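Local coordinates for protein superoxide dismutase 1 (Perkinsus marinus, PDB 2CW2) that probably protects the cell from oxygen radicals by converting superoxide to hydrogen peroxide and oxygen at an iron centre, as a member of the iron/manganese superoxide dismutase family, at residues Q101-N104 against H105-F109; V41-A44 against L45-H48; A74-S77 against T78-S81; W214-V217 against N218-A222. One frame throughout, in Å; residues are numbered along the deposited sequence.

Interaction 1: residues Q101-N104 against H105-F109; sequences QVYN and HTFFF. With FE (Fe (III) ion), chain C.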
loop_
_atom_site.group_PDB
_atom_site.type_symbol
_atom_site.label_atom_id
_atom_site.label_comp_id
_atom_site.label_asym_id
_atom_site.label_seq_id
_atom_site.Cartn_x
_atom_site.Cartn_y
_atom_site.Cartn_z
ATOM N N GLN A 101 -8.059 10.623 2.597
ATOM C CA GLN A 101 -8.331 9.294 3.138
ATOM C C GLN A 101 -9.587 9.277 4.003
ATOM O O GLN A 101 -10.336 8.310 3.973
ATOM C CB GLN A 101 -7.128 8.751 3.905
ATOM C CG GLN A 101 -6.004 8.287 2.999
ATOM C CD GLN A 101 -6.385 7.045 2.199
ATOM O OE1 GLN A 101 -7.035 7.160 1.182
ATOM N NE2 GLN A 101 -5.952 5.871 2.653
ATOM N N VAL A 102 -9.847 10.352 4.751
ATOM C CA VAL A 102 -11.053 10.386 5.563
ATOM C C VAL A 102 -12.271 10.340 4.627
ATOM O O VAL A 102 -13.182 9.539 4.828
ATOM C CB VAL A 102 -11.120 11.647 6.460
ATOM C CG1 VAL A 102 -12.559 11.862 7.022
ATOM C CG2 VAL A 102 -10.131 11.565 7.595
ATOM N N TYR A 103 -12.286 11.198 3.608
ATOM C CA TYR A 103 -13.374 11.188 2.613
ATOM C C TYR A 103 -13.488 9.836 1.889
ATOM O O TYR A 103 -14.589 9.287 1.717
ATOM C CB TYR A 103 -13.163 12.294 1.569
ATOM C CG TYR A 103 -14.271 12.387 0.543
ATOM C CD1 TYR A 103 -15.226 13.403 0.621
ATOM C CD2 TYR A 103 -14.367 11.466 -0.502
ATOM C CE1 TYR A 103 -16.264 13.490 -0.300
ATOM C CE2 TYR A 103 -15.401 11.537 -1.436
ATOM C CZ TYR A 103 -16.344 12.564 -1.322
ATOM O OH TYR A 103 -17.370 12.658 -2.231
ATOM N N ASN A 104 -12.349 9.318 1.441
ATOM C CA ASN A 104 -12.330 8.066 0.699
ATOM C C ASN A 104 -12.986 6.921 1.476
ATOM O O ASN A 104 -13.727 6.111 0.909
ATOM C CB ASN A 104 -10.885 7.692 0.347
ATOM C CG ASN A 104 -10.246 8.692 -0.616
ATOM O OD1 ASN A 104 -10.933 9.512 -1.215
ATOM N ND2 ASN A 104 -8.933 8.645 -0.738
ATOM N N HIS A 105 -12.691 6.834 2.769
ATOM C CA HIS A 105 -13.231 5.741 3.565
ATOM C C HIS A 105 -14.730 5.944 3.858
ATOM O O HIS A 105 -15.517 4.990 3.776
ATOM C CB HIS A 105 -12.392 5.515 4.840
ATOM C CG HIS A 105 -11.062 4.855 4.577
ATOM N ND1 HIS A 105 -9.913 5.569 4.286
ATOM C CD2 HIS A 105 -10.706 3.547 4.553
ATOM C CE1 HIS A 105 -8.910 4.718 4.101
ATOM N NE2 HIS A 105 -9.367 3.480 4.229
ATOM N N THR A 106 -15.128 7.169 4.201
ATOM C CA THR A 106 -16.544 7.413 4.428
ATOM C C THR A 106 -17.332 7.047 3.170
ATOM O O THR A 106 -18.375 6.395 3.223
ATOM C CB THR A 106 -16.751 8.891 4.794
ATOM O OG1 THR A 106 -16.150 9.127 6.068
ATOM C CG2 THR A 106 -18.223 9.185 4.995
ATOM N N PHE A 107 -16.810 7.450 2.024
ATOM C CA PHE A 107 -17.478 7.170 0.760
ATOM C C PHE A 107 -17.495 5.652 0.511
ATOM O O PHE A 107 -18.518 5.086 0.086
ATOM C CB PHE A 107 -16.702 7.855 -0.371
ATOM C CG PHE A 107 -17.433 7.878 -1.686
ATOM C CD1 PHE A 107 -18.129 9.016 -2.084
ATOM C CD2 PHE A 107 -17.418 6.781 -2.528
ATOM C CE1 PHE A 107 -18.809 9.050 -3.283
ATOM C CE2 PHE A 107 -18.109 6.811 -3.755
ATOM C CZ PHE A 107 -18.798 7.953 -4.132
ATOM N N PHE A 108 -16.361 5.008 0.761
ATOM C CA PHE A 108 -16.230 3.551 0.565
ATOM C C PHE A 108 -17.266 2.786 1.403
ATOM O O PHE A 108 -18.020 1.968 0.891
ATOM C CB PHE A 108 -14.803 3.079 0.915
ATOM C CG PHE A 108 -14.597 1.573 0.778
ATOM C CD1 PHE A 108 -14.771 0.940 -0.448
ATOM C CD2 PHE A 108 -14.200 0.810 1.877
ATOM C CE1 PHE A 108 -14.584 -0.431 -0.574
ATOM C CE2 PHE A 108 -13.995 -0.565 1.757
ATOM C CZ PHE A 108 -14.191 -1.183 0.519
ATOM N N PHE A 109 -17.323 3.066 2.695
ATOM C CA PHE A 109 -18.222 2.320 3.574
ATOM C C PHE A 109 -19.702 2.612 3.249
ATOM O O PHE A 109 -20.564 1.727 3.392
ATOM C CB PHE A 109 -17.900 2.629 5.057
ATOM C CG PHE A 109 -16.527 2.148 5.516
ATOM C CD1 PHE A 109 -15.688 2.990 6.239
ATOM C CD2 PHE A 109 -16.116 0.836 5.292
ATOM C CE1 PHE A 109 -14.424 2.558 6.684
ATOM C CE2 PHE A 109 -14.853 0.398 5.715
ATOM C CZ PHE A 109 -14.001 1.272 6.428
HETATM FE FE FE C . -8.615 1.800 3.584
HETATM O O HOH W 1 -7.191 3.069 2.216
#
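His105 and Gln101 meet one turn apart on helix 93-110 of the alpha-hairpin domain, and the pair illustrates how an iron superoxide dismutase builds a metal ligand and its second shell into one helix. NE2 of His105 binds the iron, whose other protein ligands are His57, Asp187 and His191. At the far side of the ring, ND1 donates to Gln101 O at 2.8 Å, with the carbonyl oxygen close to the ring plane. The same oxygen takes the backbone N of His105 at 3.0 Å, the two donors arriving from opposite faces of the carbonyl plane. Held by the iron at NE2 and by Gln101 O at ND1, the imidazole has little freedom to rotate. The Gln101 side chain, bent at chi2 (-68°), sets its amide at 71° to the imidazole, with NE2 3.5 Å from His105 CE1. NE2 also donates to the iron-bound water at 3.1 Å, and a second partner is Tyr65 OH. Gln101 OE1 is gripped twice, by Asn104 ND2 in the carbonyl plane and by Trp154 NE1, while Asn104 ND2 also meets Ala172 O. Thr106 continues the helix by donating its backbone N to Val102 O. Phe107 lies alongside Tyr103, pointing the same way; the rings meet rim to rim with planes 21° apart, and Tyr103 OH is 3.7 Å from Phe107 CD1. Phe108 closes the turn: its N donates to Asn104 O at 2.9 Å, and its CB packs 3.2 Å from that oxygen.

Interaction 2: residues V41-A44 against L45-H48; sequences VKNA and LEPH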
loop_
_atom_site.group_PDB
_atom_site.type_symbol
_atom_site.label_atom_id
_atom_site.label_comp_id
_atom_site.label_asym_id
_atom_site.label_seq_id
_atom_site.Cartn_x
_atom_site.Cartn_y
_atom_site.Cartn_z
ATOM N N VAL A 41 -24.162 -2.847 10.970
ATOM C CA VAL A 41 -23.438 -3.462 12.079
ATOM C C VAL A 41 -22.230 -4.223 11.516
ATOM O O VAL A 41 -22.122 -4.440 10.300
ATOM C CB VAL A 41 -24.340 -4.400 12.891
ATOM C CG1 VAL A 41 -25.563 -3.627 13.410
ATOM C CG2 VAL A 41 -24.752 -5.581 12.020
ATOM N N LYS A 42 -21.320 -4.612 12.396
ATOM C CA LYS A 42 -20.038 -5.162 11.970
ATOM C C LYS A 42 -20.107 -6.463 11.172
ATOM O O LYS A 42 -19.260 -6.687 10.292
ATOM C CB LYS A 42 -19.109 -5.320 13.171
ATOM C CG LYS A 42 -18.731 -3.990 13.816
ATOM C CD LYS A 42 -17.788 -3.167 12.915
ATOM C CE LYS A 42 -17.353 -1.861 13.587
ATOM N NZ LYS A 42 -16.543 -2.082 14.820
ATOM N N ASN A 43 -21.113 -7.304 11.433
ATOM C CA ASN A 43 -21.184 -8.577 10.709
ATOM C C ASN A 43 -22.082 -8.531 9.462
ATOM O O ASN A 43 -22.343 -9.556 8.819
ATOM C CB ASN A 43 -21.559 -9.742 11.656
ATOM C CG ASN A 43 -23.009 -9.726 12.079
ATOM O OD1 ASN A 43 -23.802 -8.909 11.603
ATOM N ND2 ASN A 43 -23.379 -10.666 12.968
ATOM N N ALA A 44 -22.494 -7.319 9.098
ATOM C CA ALA A 44 -23.564 -7.137 8.130
ATOM C C ALA A 44 -23.157 -7.464 6.686
ATOM O O ALA A 44 -24.024 -7.746 5.860
ATOM C CB ALA A 44 -24.132 -5.735 8.224
ATOM N N LEU A 45 -21.852 -7.412 6.405
ATOM C CA LEU A 45 -21.304 -7.655 5.069
ATOM C C LEU A 45 -20.721 -9.066 4.891
ATOM O O LEU A 45 -20.131 -9.389 3.846
ATOM C CB LEU A 45 -20.227 -6.598 4.738
ATOM C CG LEU A 45 -20.650 -5.147 4.925
ATOM C CD1 LEU A 45 -19.568 -4.224 4.378
ATOM C CD2 LEU A 45 -21.999 -4.889 4.243
ATOM N N GLU A 46 -20.891 -9.921 5.895
ATOM C CA GLU A 46 -20.403 -11.301 5.787
ATOM C C GLU A 46 -21.245 -12.097 4.791
ATOM O O GLU A 46 -22.451 -11.858 4.668
ATOM C CB GLU A 46 -20.402 -11.976 7.166
ATOM C CG GLU A 46 -18.988 -12.096 7.767
ATOM C CD GLU A 46 -18.855 -11.360 9.084
ATOM O OE1 GLU A 46 -17.934 -11.644 9.892
ATOM O OE2 GLU A 46 -19.691 -10.472 9.311
ATOM N N PRO A 47 -20.640 -13.052 4.088
ATOM C CA PRO A 47 -19.238 -13.450 4.268
ATOM C C PRO A 47 -18.224 -12.697 3.401
ATOM O O PRO A 47 -17.013 -12.979 3.469
ATOM C CB PRO A 47 -19.263 -14.925 3.858
ATOM C CG PRO A 47 -20.288 -14.964 2.744
ATOM C CD PRO A 47 -21.320 -13.868 3.067
ATOM N N HIS A 48 -18.703 -11.744 2.602
ATOM C CA HIS A 48 -17.851 -11.024 1.659
ATOM C C HIS A 48 -16.785 -10.158 2.344
ATOM O O HIS A 48 -15.666 -10.041 1.862
ATOM C CB HIS A 48 -18.742 -10.163 0.748
ATOM C CG HIS A 48 -19.963 -10.888 0.277
ATOM N ND1 HIS A 48 -19.891 -11.995 -0.537
ATOM C CD2 HIS A 48 -21.274 -10.714 0.563
ATOM C CE1 HIS A 48 -21.110 -12.448 -0.770
ATOM N NE2 HIS A 48 -21.967 -11.694 -0.109
HETATM O O HOH W 2 -19.324 -7.788 7.893
HETATM O O HOH W 3 -24.156 -9.566 3.718
#
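Between Asn43 and Glu46 the backbone closes a type I beta turn, the second of two that overlap in the loop before helix 51-73; the first runs from Val41 to Ala44. Asn43 and Ala44 belong to both, so the two turns run into one another. Glu46 N donates to Asn43 O over a rather long 3.3 Å, from well above the carbonyl plane, whereas Ala44 N reaches Val41 O at 3.1 Å. Water supplies two further links: one molecule accepts from Leu45 N at 3.0 Å and lies beside Lys42 O, and another donates to both Ala44 O and Glu46 O, at 2.8 Å and 3.0 Å respectively. Past the second turn, the peptide bond before Pro47 is cis.

Among the side chains, Leu45 is buried, packing on Tyr40, Leu54 and Leu112. Its CG lies anti to the carbonyl carbon (chi1 -52°), and CD2 rests 3.7 Å from Ala44 C. Glu46 folds back over Asn43, but the fit of its OE2 there is too tight to be trusted; OE1 accepts from Ala51 N at the start of helix 51-73. Lys42 reaches the same helix with a salt bridge to Asp59 and a hydrogen bond to Thr55. Beyond the turns, Pro47 sits on the imidazole of His48, with CD 3.9 Å above the ring plane, over its centre.

Interaction 3: residues A74-S77 against T78-S81; sequences AENS and TIAS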
loop_
_atom_site.group_PDB
_atom_site.type_symbol
_atom_site.label_atom_id
_atom_site.label_comp_id
_atom_site.label_asym_id
_atom_site.label_seq_id
_atom_site.Cartn_x
_atom_site.Cartn_y
_atom_site.Cartn_z
ATOM N N ALA A 74 -5.841 21.465 14.870
ATOM C CA ALA A 74 -5.635 22.169 16.126
ATOM C C ALA A 74 -4.536 23.222 16.016
ATOM O O ALA A 74 -4.537 24.204 16.766
ATOM C CB ALA A 74 -5.301 21.187 17.230
ATOM N N GLU A 75 -3.603 23.015 15.091
ATOM C CA GLU A 75 -2.479 23.933 14.921
ATOM C C GLU A 75 -2.472 24.651 13.569
ATOM O O GLU A 75 -1.516 25.344 13.223
ATOM C CB GLU A 75 -1.159 23.196 15.148
ATOM C CG GLU A 75 -0.442 23.658 16.407
ATOM C CD GLU A 75 0.299 22.541 17.111
ATOM O OE1 GLU A 75 1.281 22.010 16.525
ATOM O OE2 GLU A 75 -0.094 22.200 18.257
ATOM N N ASN A 76 -3.545 24.485 12.811
ATOM C CA ASN A 76 -3.661 25.084 11.497
ATOM C C ASN A 76 -5.110 25.498 11.246
ATOM O O ASN A 76 -5.945 24.692 10.814
ATOM C CB ASN A 76 -3.158 24.103 10.429
ATOM C CG ASN A 76 -3.070 24.725 9.053
ATOM O OD1 ASN A 76 -3.912 25.531 8.666
ATOM N ND2 ASN A 76 -2.050 24.331 8.292
ATOM N N SER A 77 -5.406 26.763 11.536
ATOM C CA SER A 77 -6.776 27.247 11.505
ATOM C C SER A 77 -7.301 27.238 10.077
ATOM O O SER A 77 -8.505 27.158 9.849
ATOM C CB SER A 77 -6.852 28.652 12.126
ATOM O OG SER A 77 -6.149 29.576 11.314
ATOM N N THR A 78 -6.385 27.300 9.116
ATOM C CA THR A 78 -6.714 27.213 7.705
ATOM C C THR A 78 -7.265 25.825 7.361
ATOM O O THR A 78 -8.332 25.692 6.744
ATOM C CB THR A 78 -5.443 27.527 6.857
ATOM O OG1 THR A 78 -5.270 28.946 6.760
ATOM C CG2 THR A 78 -5.626 27.101 5.410
ATOM N N ILE A 79 -6.540 24.788 7.763
ATOM C CA ILE A 79 -7.024 23.433 7.540
ATOM C C ILE A 79 -8.315 23.223 8.335
ATOM O O ILE A 79 -9.333 22.761 7.801
ATOM C CB ILE A 79 -5.970 22.400 7.953
ATOM C CG1 ILE A 79 -5.001 22.148 6.786
ATOM C CG2 ILE A 79 -6.638 21.090 8.369
ATOM C CD1 ILE A 79 -3.558 22.176 7.193
ATOM N N ALA A 80 -8.541 23.788 9.778
ATOM C CA ALA A 80 -9.833 23.682 10.449
ATOM C C ALA A 80 -10.980 24.378 9.702
ATOM O O ALA A 80 -12.131 23.979 9.841
ATOM C CB ALA A 80 -9.722 24.209 11.865
ATOM N N SER A 81 -10.684 25.408 8.916
ATOM C CA SER A 81 -11.743 26.156 8.244
ATOM C C SER A 81 -12.258 25.499 6.970
ATOM O O SER A 81 -13.318 25.876 6.465
ATOM C CB SER A 81 -11.310 27.601 7.966
ATOM O OG SER A 81 -10.373 27.684 6.897
#
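Asn76 is the N-cap of the short helix 77-81 and meets Thr78, Ile79 and Ala80, a compact example of a side chain and a main chain closing the first turn together. A chi1 of -172° turns the Asn76 amide away from its own N and over the helix start, where OD1 accepts from Ile79 N at 2.9 Å, a nearly straight bond at the hydrogen (164°). The donor nevertheless stands well above the plane of the amide rather than within it. OD1 also lies 3.1 Å from Thr78 CB. The backbone of Asn76 takes the next amide: its O accepts from Ala80 N at 2.9 Å, in the carbonyl plane. The side chains of Asn76 and Ile79 cross at about a right angle, although the approach of Ile79 CD1 to the amide is modelled too close to be relied on. Ile79 itself is buried against Leu69 and Ile72 of helix 51-73, and Ala80 touches Ala73; this ties the little helix, on the protein surface and away from the iron site, to the end of the long one.

Ser77 follows as the first helical residue. Its O receives Ser81 N at 2.9 Å through a markedly bent bond (130° at the hydrogen) and is 3.4 Å from Ser81 CB. Ser81 OG bends back along the same turn to donate to Thr78 O at 2.9 Å.

Interaction 4: residues W214-V217 against N218-A222; sequences WDFV and NDNVA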
loop_
_atom_site.group_PDB
_atom_site.type_symbol
_atom_site.label_atom_id
_atom_site.label_comp_id
_atom_site.label_asym_id
_atom_site.label_seq_id
_atom_site.Cartn_x
_atom_site.Cartn_y
_atom_site.Cartn_z
ATOM N N TRP A 214 -26.216 0.175 -4.410
ATOM C CA TRP A 214 -26.634 0.890 -5.607
ATOM C C TRP A 214 -27.550 2.075 -5.266
ATOM O O TRP A 214 -27.685 3.006 -6.056
ATOM C CB TRP A 214 -27.323 -0.038 -6.615
ATOM C CG TRP A 214 -26.415 -1.074 -7.249
ATOM C CD1 TRP A 214 -26.525 -2.433 -7.150
ATOM C CD2 TRP A 214 -25.312 -0.824 -8.125
ATOM N NE1 TRP A 214 -25.536 -3.045 -7.890
ATOM C CE2 TRP A 214 -24.783 -2.078 -8.507
ATOM C CE3 TRP A 214 -24.719 0.341 -8.639
ATOM C CZ2 TRP A 214 -23.682 -2.200 -9.363
ATOM C CZ3 TRP A 214 -23.631 0.225 -9.478
ATOM C CH2 TRP A 214 -23.127 -1.036 -9.845
ATOM N N ASP A 215 -28.165 2.045 -4.087
ATOM C CA ASP A 215 -28.980 3.174 -3.661
ATOM C C ASP A 215 -28.120 4.411 -3.405
ATOM O O ASP A 215 -28.492 5.510 -3.799
ATOM C CB ASP A 215 -29.785 2.794 -2.424
ATOM C CG ASP A 215 -30.889 1.829 -2.750
ATOM O OD1 ASP A 215 -31.644 1.477 -1.829
ATOM O OD2 ASP A 215 -31.088 1.394 -3.904
ATOM N N PHE A 216 -26.950 4.215 -2.788
ATOM C CA PHE A 216 -25.987 5.290 -2.561
ATOM C C PHE A 216 -25.437 5.798 -3.885
ATOM O O PHE A 216 -25.370 7.021 -4.116
ATOM C CB PHE A 216 -24.839 4.795 -1.656
ATOM C CG PHE A 216 -23.720 5.805 -1.446
ATOM C CD1 PHE A 216 -23.938 6.983 -0.726
ATOM C CD2 PHE A 216 -22.451 5.556 -1.944
ATOM C CE1 PHE A 216 -22.879 7.894 -0.510
ATOM C CE2 PHE A 216 -21.408 6.463 -1.733
ATOM C CZ PHE A 216 -21.627 7.620 -1.010
ATOM N N VAL A 217 -25.062 4.861 -4.760
ATOM C CA VAL A 217 -24.576 5.227 -6.085
ATOM C C VAL A 217 -25.620 6.072 -6.806
ATOM O O VAL A 217 -25.287 7.131 -7.350
ATOM C CB VAL A 217 -24.154 4.009 -6.913
ATOM C CG1 VAL A 217 -23.670 4.423 -8.333
ATOM C CG2 VAL A 217 -23.020 3.238 -6.184
ATOM N N ASN A 218 -26.877 5.615 -6.797
ATOM C CA ASN A 218 -27.951 6.354 -7.452
ATOM C C ASN A 218 -28.224 7.734 -6.833
ATOM O O ASN A 218 -28.533 8.691 -7.549
ATOM C CB ASN A 218 -29.228 5.508 -7.520
ATOM C CG ASN A 218 -29.314 4.681 -8.796
ATOM O OD1 ASN A 218 -28.921 5.137 -9.885
ATOM N ND2 ASN A 218 -29.822 3.457 -8.668
ATOM N N ASP A 219 -28.070 7.849 -5.516
ATOM C CA ASP A 219 -28.140 9.147 -4.864
ATOM C C ASP A 219 -27.024 10.071 -5.391
ATOM O O ASP A 219 -27.236 11.265 -5.589
ATOM C CB ASP A 219 -27.988 9.011 -3.343
ATOM C CG ASP A 219 -29.194 8.364 -2.661
ATOM O OD1 ASP A 219 -30.305 8.326 -3.252
ATOM O OD2 ASP A 219 -29.123 7.887 -1.499
ATOM N N ASN A 220 -25.821 9.531 -5.589
ATOM C CA ASN A 220 -24.722 10.352 -6.113
ATOM C C ASN A 220 -25.052 10.836 -7.519
ATOM O O ASN A 220 -24.763 11.986 -7.884
ATOM C CB ASN A 220 -23.391 9.578 -6.122
ATOM C CG ASN A 220 -22.952 9.134 -4.724
ATOM O OD1 ASN A 220 -22.277 8.110 -4.561
ATOM N ND2 ASN A 220 -23.329 9.900 -3.715
ATOM N N VAL A 221 -25.641 9.945 -8.315
ATOM C CA VAL A 221 -26.080 10.305 -9.659
ATOM C C VAL A 221 -27.079 11.461 -9.615
ATOM O O VAL A 221 -26.908 12.469 -10.322
ATOM C CB VAL A 221 -26.707 9.101 -10.388
ATOM C CG1 VAL A 221 -27.442 9.541 -11.689
ATOM C CG2 VAL A 221 -25.623 8.026 -10.682
ATOM N N ALA A 222 -28.112 11.289 -8.801
ATOM C CA ALA A 222 -29.191 12.267 -8.656
ATOM C C ALA A 222 -28.661 13.637 -8.249
ATOM O O ALA A 222 -29.074 14.657 -8.791
ATOM C CB ALA A 222 -30.202 11.770 -7.603
HETATM O O HOH W 4 -31.053 6.009 -3.371
#
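The Asn220 amide sits over the Phe216 ring a turn away on helix 214-223, a clear case of an i to i+4 side-chain pairing. The amide stands nearly upright over one face of the ring, their planes 82° apart, and it is displaced from the centre toward the rim. Phe216 can present that face because its CG is anti to the backbone N (chi1 175°), which carries the ring forward along the helix. Which end of the amide is oxygen and which nitrogen is doubtful in the model, so only the placement of the group is secure; Asn220 CB, for its part, lies 3.3 Å from Val217 O.

A different arrangement joins Asp215 and Asp219. Here the carboxylate of the later residue leans over the backbone of the earlier, with Asp219 CG 3.2 Å from Asp215 O, while the two acids keep apart, Asp215 OD1 being 6.9 Å from Asp219 OD2. A water beside Asp215 O also approaches Asp219 OD1, at a separation too short to be taken literally. On another side Asn218 sets its CB 3.3 Å from Trp214 O, the acceptor for Asn218 N at 2.8 Å, and Val221 brings CG2 to 3.5 Å from Val217 O.

The helix packs several ways at once. Asn218 OD1 accepts from Ile124 N in the first turn of helix 122-132, and its ND2 bonds to Thr121 O just before it. Trp214 and Val217 lie on Met184 of strand 181-187, and Phe216 meets Phe107 of helix 93-110 edge-to-face.

All four contacts are local and follow one another along the chain without nesting or crossing. Interaction 2 shapes the loop that leads into helix 51-73, and interaction 3 starts the short helix just past that helix's other end, so their centres lie about 36 Å apart. Interaction 1 lies on the helix that supplies a metal ligand, near the centre of the chain and within the same alpha-hairpin domain. Interaction 4 lies on the last helix, in the C-terminal domain. Interactions 1 and 4 are the one pair in contact: Phe107 packs against Phe216 and Asn220, joining the helix of 101-109 to that of 214-222 across the two domains.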